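Local coordinates for protein alginate lyase (PDB 1J1T) that cleaves alginate, a polymer of mannuronate and guluronate, by an eliminative lyase reaction and carries a bound calcium ion, at residues V102-T107 with F122-R127; S6-S11 with T224-T229. All blocks are in the same frame, centred on the assembly; numbering follows the deposited sequence.

Overall arrangement
The two contacts sit in different sheets of a beta-sandwich, the jelly-roll type expected of this alginate lyase family. Contact 1 pairs strands 98-105 and 121-129, neighbours in one seven-stranded antiparallel sheet, its centre about 10 Å from the centre of the chain. Contact 2 lies further out, its centre about 17 Å from that of the chain, where the N-terminal segment 6-11 runs along strand 219-232 of the other sheet. The centres of contacts 1 and 2 are about 24 Å apart, and the nearest atoms of contacts 1 and 2 about 13 Å. Along the chain, contact 1 is nested inside the long loop that contact 2 closes: one joins sequence-near strands beside the calcium site, the other lays the N-terminal segment on the last strand.

Contact 1 (V102-T107 with F122-R127); sequences VYVSDT and FDVYVR. With CA (calcium ion), chain B; SO4 (sulfate ion), chain C.
Y103 and Y125 lie side by side on one face of the antiparallel pair, in the tightly packed part of the contact. Their rings are nearly parallel (10°) but offset, with little of one above the other. What sits over the Y125 ring is CB of Y103, a CH-pi contact 3.8 Å from the ring centroid, while CD2 of Y103 closes to 3.4 Å on CE2 of Y125. Y125 reaches this place because its CG stands between the backbone N and carbonyl carbon (chi1 58°), which tips the ring back across the neighbouring strand. The backbones bond both ways, Y103 N to Y125 O at 2.9 Å being nearly straight (172°). The Y103 hydroxyl donates to sulfate O3 at 2.7 Å, an ion probably from the crystallisation liquor that K85 also binds. A leucine in place of Y103 would probably leave K85 to hold the sulfate without the hydroxyl, and CD of R127 without the outer ring it rests against. Toward the strand end direct contact gives way to water: S105 OG meets water 1 at 2.6 Å, which also accepts from T107 N. Beyond it, D106 lays its CB against the F122 ring (CB to CD2 3.5 Å) and binds calcium through OD1 at 2.5 Å, while OD2 accepts from the backbone N of G83 and of G120. With D114, V116, N119 and I121 completing the protein ligands, this is a calcium site built where a jelly-roll strand pair opens into its connecting loop.

Contact 2 (S6-S11 with T224-T229); sequences STIPSS and TNVTYT
V226 meets I8 and P9 at the middle of this contact and, with S6, gives up the most surface to it. P9 points toward the strand: its ring carbon CD rests 3.4 Å from V226 O, and the same CD lies 4.3 Å from V226 CB. From the next residue back, I8 brings the tip of its chain in, CD1 lying 3.9 Å from V226 CG2. With CG1 of V226 anti to the backbone N (chi1 -178°), CG2 is the branch turned to I8, and the two side chains cross at a slant. I12 of helix 10-13 and F72 of strand 68-80 also touch V226, so the buried valine is met from both the N-terminal segment and the neighbouring strand.

At the chain's first modelled residue the contact turns polar. S6 OG lies 3.6 Å from N225 ND2. Water 4 and water 5 lie 2.7 and 2.9 Å from S6 O and probably donate to it. Water 4 accepts from N225 N at 2.7 Å, and water 5 from V226 N at 2.8 Å, both at the corner where the strand changes direction. P9 is the N-cap residue of helix 10-13; past it, water 6 links S11 OG to Y228 O, 2.7 Å from each. No direct hydrogen bond joins the segments: a small apolar centre flanked by water bridges implies that the N-terminal segment lies against the strand without extending its sheet here.

Contact 1 (V102-T107 with F122-R127)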
ATOM      1  N   VAL A 102       4.288  -2.600  -0.516  1.00  5.93           N
ATOM      2  CA  VAL A 102       4.513  -2.822   0.907  1.00  6.91           C
ATOM      3  C   VAL A 102       3.204  -3.365   1.450  1.00  7.95           C
ATOM      4  O   VAL A 102       2.141  -2.765   1.262  1.00  8.07           O
ATOM      5  CB  VAL A 102       4.886  -1.524   1.639  1.00  7.37           C
ATOM      6  CG1 VAL A 102       5.062  -1.797   3.122  1.00  6.05           C
ATOM      7  CG2 VAL A 102       6.166  -0.955   1.050  1.00  5.80           C
ATOM      8  N   TYR A 103       3.294  -4.508   2.119  1.00  7.03           N
ATOM      9  CA  TYR A 103       2.132  -5.189   2.668  1.00  5.73           C
ATOM     10  C   TYR A 103       2.091  -5.256   4.185  1.00  7.19           C
ATOM     11  O   TYR A 103       3.113  -5.166   4.863  1.00  4.75           O
ATOM     12  CB  TYR A 103       2.103  -6.644   2.199  1.00  5.83           C
ATOM     13  CG  TYR A 103       2.069  -6.890   0.713  1.00  7.89           C
ATOM     14  CD1 TYR A 103       0.896  -7.317   0.090  1.00  7.94           C
ATOM     15  CD2 TYR A 103       3.224  -6.771  -0.061  1.00  8.14           C
ATOM     16  CE1 TYR A 103       0.872  -7.630  -1.267  1.00  7.72           C
ATOM     17  CE2 TYR A 103       3.209  -7.080  -1.422  1.00  7.68           C
ATOM     18  CZ  TYR A 103       2.029  -7.511  -2.013  1.00  9.01           C
ATOM     19  OH  TYR A 103       2.006  -7.835  -3.351  1.00 13.59           O
ATOM     20  N   VAL A 104       0.878  -5.451   4.687  1.00  7.51           N
ATOM     21  CA  VAL A 104       0.606  -5.659   6.100  1.00  8.81           C
ATOM     22  C   VAL A 104      -0.423  -6.777   5.950  1.00 10.28           C
ATOM     23  O   VAL A 104      -1.578  -6.520   5.603  1.00  9.70           O
ATOM     24  CB  VAL A 104      -0.054  -4.443   6.781  1.00  8.42           C
ATOM     25  CG1 VAL A 104      -0.350  -4.778   8.237  1.00  7.96           C
ATOM     26  CG2 VAL A 104       0.870  -3.229   6.711  1.00 10.71           C
ATOM     27  N   SER A 105      -0.001  -8.022   6.159  1.00 11.10           N
ATOM     28  CA  SER A 105      -0.927  -9.131   5.984  1.00 11.57           C
ATOM     29  C   SER A 105      -0.824 -10.244   7.009  1.00 11.22           C
ATOM     30  O   SER A 105       0.246 -10.543   7.550  1.00  9.35           O
ATOM     31  CB  SER A 105      -0.784  -9.722   4.578  1.00 14.83           C
ATOM     32  OG  SER A 105       0.264 -10.664   4.515  1.00 16.11           O
ATOM     33  N   ASP A 106      -1.971 -10.865   7.244  1.00  9.66           N
ATOM     34  CA  ASP A 106      -2.113 -11.935   8.207  1.00 10.45           C
ATOM     35  C   ASP A 106      -2.484 -13.218   7.464  1.00 10.33           C
ATOM     36  O   ASP A 106      -3.529 -13.808   7.723  1.00 10.36           O
ATOM     37  CB  ASP A 106      -3.202 -11.528   9.210  1.00  9.15           C
ATOM     38  CG  ASP A 106      -3.388 -12.539  10.326  1.00 11.98           C
ATOM     39  OD1 ASP A 106      -2.514 -13.397  10.488  1.00 10.98           O
ATOM     40  OD2 ASP A 106      -4.404 -12.469  11.050  1.00  9.29           O
ATOM     41  N   THR A 107      -1.627 -13.634   6.531  1.00  9.86           N
ATOM     42  CA  THR A 107      -1.873 -14.845   5.749  1.00 11.73           C
ATOM     43  C   THR A 107      -0.866 -15.953   6.049  1.00 13.90           C
ATOM     44  O   THR A 107       0.018 -15.806   6.899  1.00 12.95           O
ATOM     45  CB  THR A 107      -1.810 -14.583   4.226  1.00 11.90           C
ATOM     46  OG1 THR A 107      -0.443 -14.435   3.823  1.00 10.25           O
ATOM     47  CG2 THR A 107      -2.587 -13.320   3.862  1.00 11.23           C
ATOM     48  N   PHE A 122       0.241  -9.523  12.054  1.00  7.15           N
ATOM     49  CA  PHE A 122       0.464  -9.200  10.650  1.00  8.06           C
ATOM     50  C   PHE A 122       1.927  -9.082  10.272  1.00  8.71           C
ATOM     51  O   PHE A 122       2.717  -8.452  10.982  1.00  9.45           O
ATOM     52  CB  PHE A 122      -0.242  -7.889  10.272  1.00  7.09           C
ATOM     53  CG  PHE A 122      -1.714  -7.895  10.551  1.00  8.86           C
ATOM     54  CD1 PHE A 122      -2.186  -7.719  11.846  1.00  9.40           C
ATOM     55  CD2 PHE A 122      -2.626  -8.138   9.529  1.00  9.15           C
ATOM     56  CE1 PHE A 122      -3.550  -7.792  12.124  1.00  9.30           C
ATOM     57  CE2 PHE A 122      -3.992  -8.213   9.792  1.00  9.66           C
ATOM     58  CZ  PHE A 122      -4.456  -8.041  11.095  1.00 10.31           C
ATOM     59  N   ASP A 123       2.280  -9.698   9.151  1.00  7.48           N
ATOM     60  CA  ASP A 123       3.633  -9.613   8.629  1.00  8.73           C
ATOM     61  C   ASP A 123       3.682  -8.317   7.827  1.00  8.46           C
ATOM     62  O   ASP A 123       2.738  -7.993   7.108  1.00  7.28           O
ATOM     63  CB  ASP A 123       3.930 -10.775   7.681  1.00  8.60           C
ATOM     64  CG  ASP A 123       4.100 -12.094   8.404  1.00 11.93           C
ATOM     65  OD1 ASP A 123       5.026 -12.199   9.236  1.00 11.36           O
ATOM     66  OD2 ASP A 123       3.311 -13.018   8.135  1.00  9.75           O
ATOM     67  N   VAL A 124       4.767  -7.567   7.967  1.00  7.59           N
ATOM     68  CA  VAL A 124       4.933  -6.339   7.202  1.00  7.78           C
ATOM     69  C   VAL A 124       6.145  -6.632   6.343  1.00  8.06           C
ATOM     70  O   VAL A 124       7.240  -6.859   6.857  1.00  8.55           O
ATOM     71  CB  VAL A 124       5.225  -5.115   8.092  1.00  7.18           C
ATOM     72  CG1 VAL A 124       5.443  -3.882   7.211  1.00  6.97           C
ATOM     73  CG2 VAL A 124       4.063  -4.878   9.053  1.00  6.61           C
ATOM     74  N   TYR A 125       5.941  -6.655   5.032  1.00  6.24           N
ATOM     75  CA  TYR A 125       7.023  -6.963   4.123  1.00  6.24           C
ATOM     76  C   TYR A 125       6.924  -6.166   2.841  1.00  5.90           C
ATOM     77  O   TYR A 125       5.942  -5.459   2.610  1.00  6.10           O
ATOM     78  CB  TYR A 125       7.024  -8.458   3.794  1.00  5.67           C
ATOM     79  CG  TYR A 125       5.736  -8.974   3.185  1.00  7.08           C
ATOM     80  CD1 TYR A 125       4.649  -9.323   3.986  1.00  7.25           C
ATOM     81  CD2 TYR A 125       5.616  -9.140   1.802  1.00  7.12           C
ATOM     82  CE1 TYR A 125       3.471  -9.836   3.423  1.00  8.50           C
ATOM     83  CE2 TYR A 125       4.447  -9.649   1.231  1.00  9.56           C
ATOM     84  CZ  TYR A 125       3.380  -9.998   2.047  1.00  8.97           C
ATOM     85  OH  TYR A 125       2.235 -10.525   1.482  1.00  8.69           O
ATOM     86  N   VAL A 126       7.949  -6.292   2.006  1.00  6.17           N
ATOM     87  CA  VAL A 126       7.986  -5.586   0.736  1.00  7.61           C
ATOM     88  C   VAL A 126       8.352  -6.504  -0.420  1.00  7.34           C
ATOM     89  O   VAL A 126       9.121  -7.450  -0.261  1.00  7.78           O
ATOM     90  CB  VAL A 126       9.013  -4.427   0.774  1.00  8.62           C
ATOM     91  CG1 VAL A 126      10.403  -4.971   1.053  1.00  9.85           C
ATOM     92  CG2 VAL A 126       9.004  -3.676  -0.551  1.00  9.36           C
ATOM     93  N   ARG A 127       7.774  -6.226  -1.581  1.00  6.14           N
ATOM     94  CA  ARG A 127       8.064  -6.973  -2.799  1.00  7.61           C
ATOM     95  C   ARG A 127       8.587  -5.939  -3.788  1.00  8.18           C
ATOM     96  O   ARG A 127       7.932  -4.924  -4.034  1.00  7.75           O
ATOM     97  CB  ARG A 127       6.799  -7.622  -3.369  1.00  9.61           C
ATOM     98  CG  ARG A 127       6.478  -8.997  -2.803  1.00 10.79           C
ATOM     99  CD  ARG A 127       5.156  -9.526  -3.348  1.00 11.19           C
ATOM    100  NE  ARG A 127       4.919 -10.904  -2.925  1.00 12.47           N
ATOM    101  CZ  ARG A 127       5.522 -11.963  -3.456  1.00 13.18           C
ATOM    102  NH1 ARG A 127       6.392 -11.808  -4.445  1.00  9.89           N
ATOM    103  NH2 ARG A 127       5.275 -13.177  -2.980  1.00 12.90           N
TER
HETATM  104 CA    CA B 301      -0.121 -14.001  10.909  1.00 15.05          CA
HETATM  105  S   SO4 C 302       0.252 -10.987  -4.058  1.00 50.50           S
HETATM  106  O1  SO4 C 302       0.496 -11.057  -2.605  1.00 46.89           O
HETATM  107  O2  SO4 C 302      -1.048 -11.610  -4.375  1.00 49.22           O
HETATM  108  O3  SO4 C 302       0.237  -9.574  -4.485  1.00 50.11           O
HETATM  109  O4  SO4 C 302       1.328 -11.707  -4.771  1.00 50.13           O
HETATM  110  O   HOH W   1       1.243 -12.819   5.653  1.00 10.04           O
HETATM  111  O   HOH W   2       0.331 -12.851   1.818  1.00 14.57           O
HETATM  112  O   HOH W   3       0.857 -13.971   8.475  1.00  8.79           O

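Contact 2 (S6-S11 with T224-T229)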
ATOM      1  N   SER A   6       3.285  17.311  12.966  1.00 33.55           N
ATOM      2  CA  SER A   6       3.360  18.082  11.691  1.00 34.07           C
ATOM      3  C   SER A   6       2.112  17.857  10.841  1.00 32.54           C
ATOM      4  O   SER A   6       1.539  16.768  10.838  1.00 32.59           O
ATOM      5  CB  SER A   6       4.608  17.675  10.899  1.00 35.58           C
ATOM      6  OG  SER A   6       4.607  16.287  10.605  1.00 38.30           O
ATOM      7  N   THR A   7       1.697  18.893  10.121  1.00 30.71           N
ATOM      8  CA  THR A   7       0.510  18.814   9.279  1.00 28.42           C
ATOM      9  C   THR A   7       0.772  18.073   7.972  1.00 27.01           C
ATOM     10  O   THR A   7       1.884  18.097   7.444  1.00 25.89           O
ATOM     11  CB  THR A   7      -0.023  20.221   8.946  1.00 29.07           C
ATOM     12  OG1 THR A   7       0.964  20.946   8.200  1.00 30.29           O
ATOM     13  CG2 THR A   7      -0.337  20.985  10.222  1.00 28.57           C
ATOM     14  N   ILE A   8      -0.258  17.408   7.457  1.00 24.03           N
ATOM     15  CA  ILE A   8      -0.136  16.677   6.201  1.00 21.38           C
ATOM     16  C   ILE A   8       0.272  17.657   5.097  1.00 23.09           C
ATOM     17  O   ILE A   8      -0.336  18.717   4.942  1.00 23.03           O
ATOM     18  CB  ILE A   8      -1.472  16.020   5.798  1.00 18.48           C
ATOM     19  CG1 ILE A   8      -1.996  15.136   6.939  1.00 17.20           C
ATOM     20  CG2 ILE A   8      -1.282  15.204   4.527  1.00 17.21           C
ATOM     21  CD1 ILE A   8      -1.076  13.981   7.315  1.00 15.02           C
ATOM     22  N   PRO A   9       1.302  17.311   4.310  1.00 23.64           N
ATOM     23  CA  PRO A   9       1.762  18.188   3.227  1.00 24.83           C
ATOM     24  C   PRO A   9       0.668  18.555   2.225  1.00 25.59           C
ATOM     25  O   PRO A   9      -0.253  17.773   1.972  1.00 23.65           O
ATOM     26  CB  PRO A   9       2.898  17.388   2.592  1.00 25.57           C
ATOM     27  CG  PRO A   9       2.512  15.968   2.868  1.00 25.41           C
ATOM     28  CD  PRO A   9       2.041  16.038   4.297  1.00 23.74           C
ATOM     29  N   SER A  10       0.789  19.751   1.656  1.00 25.31           N
ATOM     30  CA  SER A  10      -0.179  20.260   0.691  1.00 25.32           C
ATOM     31  C   SER A  10      -0.232  19.455  -0.601  1.00 23.44           C
ATOM     32  O   SER A  10      -1.272  19.395  -1.251  1.00 24.00           O
ATOM     33  CB  SER A  10       0.130  21.724   0.367  1.00 27.51           C
ATOM     34  OG  SER A  10       1.421  21.850  -0.205  1.00 32.22           O
ATOM     35  N   SER A  11       0.881  18.835  -0.976  1.00 21.81           N
ATOM     36  CA  SER A  11       0.919  18.046  -2.203  1.00 21.67           C
ATOM     37  C   SER A  11      -0.159  16.970  -2.162  1.00 21.79           C
ATOM     38  O   SER A  11      -0.703  16.574  -3.194  1.00 19.69           O
ATOM     39  CB  SER A  11       2.290  17.389  -2.378  1.00 22.94           C
ATOM     40  OG  SER A  11       2.553  16.469  -1.337  1.00 19.54           O
ATOM     41  N   THR A 224       0.362   9.512  10.137  1.00  9.88           N
ATOM     42  CA  THR A 224       0.696  10.801  10.729  1.00 10.88           C
ATOM     43  C   THR A 224       2.171  11.118  10.464  1.00 10.72           C
ATOM     44  O   THR A 224       2.925  10.253  10.022  1.00  8.47           O
ATOM     45  CB  THR A 224       0.451  10.785  12.253  1.00 12.48           C
ATOM     46  OG1 THR A 224       1.243   9.756  12.854  1.00  9.66           O
ATOM     47  CG2 THR A 224      -1.016  10.517  12.554  1.00 11.72           C
ATOM     48  N   ASN A 225       2.581  12.357  10.733  1.00 11.68           N
ATOM     49  CA  ASN A 225       3.968  12.764  10.503  1.00 13.55           C
ATOM     50  C   ASN A 225       4.379  12.319   9.108  1.00 12.30           C
ATOM     51  O   ASN A 225       5.406  11.668   8.927  1.00 11.76           O
ATOM     52  CB  ASN A 225       4.886  12.118  11.540  1.00 16.27           C
ATOM     53  CG  ASN A 225       4.638  12.636  12.943  1.00 20.18           C
ATOM     54  OD1 ASN A 225       5.083  12.041  13.920  1.00 25.32           O
ATOM     55  ND2 ASN A 225       3.934  13.755  13.046  1.00 22.15           N
ATOM     56  N   VAL A 226       3.556  12.674   8.130  1.00 10.32           N
ATOM     57  CA  VAL A 226       3.783  12.306   6.740  1.00  9.81           C
ATOM     58  C   VAL A 226       4.629  13.333   5.989  1.00 13.43           C
ATOM     59  O   VAL A 226       4.486  14.537   6.191  1.00 11.53           O
ATOM     60  CB  VAL A 226       2.430  12.158   5.999  1.00  9.36           C
ATOM     61  CG1 VAL A 226       2.659  11.726   4.558  1.00 10.35           C
ATOM     62  CG2 VAL A 226       1.530  11.173   6.739  1.00  8.50           C
ATOM     63  N   THR A 227       5.505  12.845   5.118  1.00 12.40           N
ATOM     64  CA  THR A 227       6.343  13.716   4.301  1.00 15.11           C
ATOM     65  C   THR A 227       6.506  13.080   2.934  1.00 13.61           C
ATOM     66  O   THR A 227       6.609  11.861   2.819  1.00 11.68           O
ATOM     67  CB  THR A 227       7.750  13.924   4.907  1.00 15.96           C
ATOM     68  OG1 THR A 227       8.358  12.651   5.161  1.00 22.02           O
ATOM     69  CG2 THR A 227       7.666  14.720   6.193  1.00 17.58           C
ATOM     70  N   TYR A 228       6.513  13.908   1.897  1.00 12.34           N
ATOM     71  CA  TYR A 228       6.686  13.412   0.542  1.00 11.89           C
ATOM     72  C   TYR A 228       7.519  14.395  -0.262  1.00 13.19           C
ATOM     73  O   TYR A 228       7.190  15.577  -0.354  1.00 13.71           O
ATOM     74  CB  TYR A 228       5.338  13.210  -0.155  1.00  9.15           C
ATOM     75  CG  TYR A 228       5.488  12.668  -1.554  1.00 11.37           C
ATOM     76  CD1 TYR A 228       5.936  11.367  -1.772  1.00 11.64           C
ATOM     77  CD2 TYR A 228       5.254  13.477  -2.667  1.00 11.08           C
ATOM     78  CE1 TYR A 228       6.155  10.882  -3.066  1.00 12.01           C
ATOM     79  CE2 TYR A 228       5.471  13.004  -3.964  1.00 12.79           C
ATOM     80  CZ  TYR A 228       5.923  11.708  -4.155  1.00 13.17           C
ATOM     81  OH  TYR A 228       6.164  11.247  -5.433  1.00 13.53           O
ATOM     82  N   THR A 229       8.606  13.895  -0.834  1.00 13.87           N
ATOM     83  CA  THR A 229       9.501  14.706  -1.644  1.00 15.57           C
ATOM     84  C   THR A 229       9.532  14.110  -3.041  1.00 15.99           C
ATOM     85  O   THR A 229       9.563  12.888  -3.199  1.00 12.90           O
ATOM     86  CB  THR A 229      10.924  14.700  -1.064  1.00 16.68           C
ATOM     87  OG1 THR A 229      10.911  15.323   0.228  1.00 20.29           O
ATOM     88  CG2 THR A 229      11.885  15.449  -1.980  1.00 20.01           C
TER
HETATM   89  O   HOH W   4       0.889  14.277  11.577  1.00 14.87           O
HETATM   90  O   HOH W   5       2.276  15.139   8.596  1.00 21.27           O
HETATM   91  O   HOH W   6       5.108  17.168  -1.018  1.00 20.83           O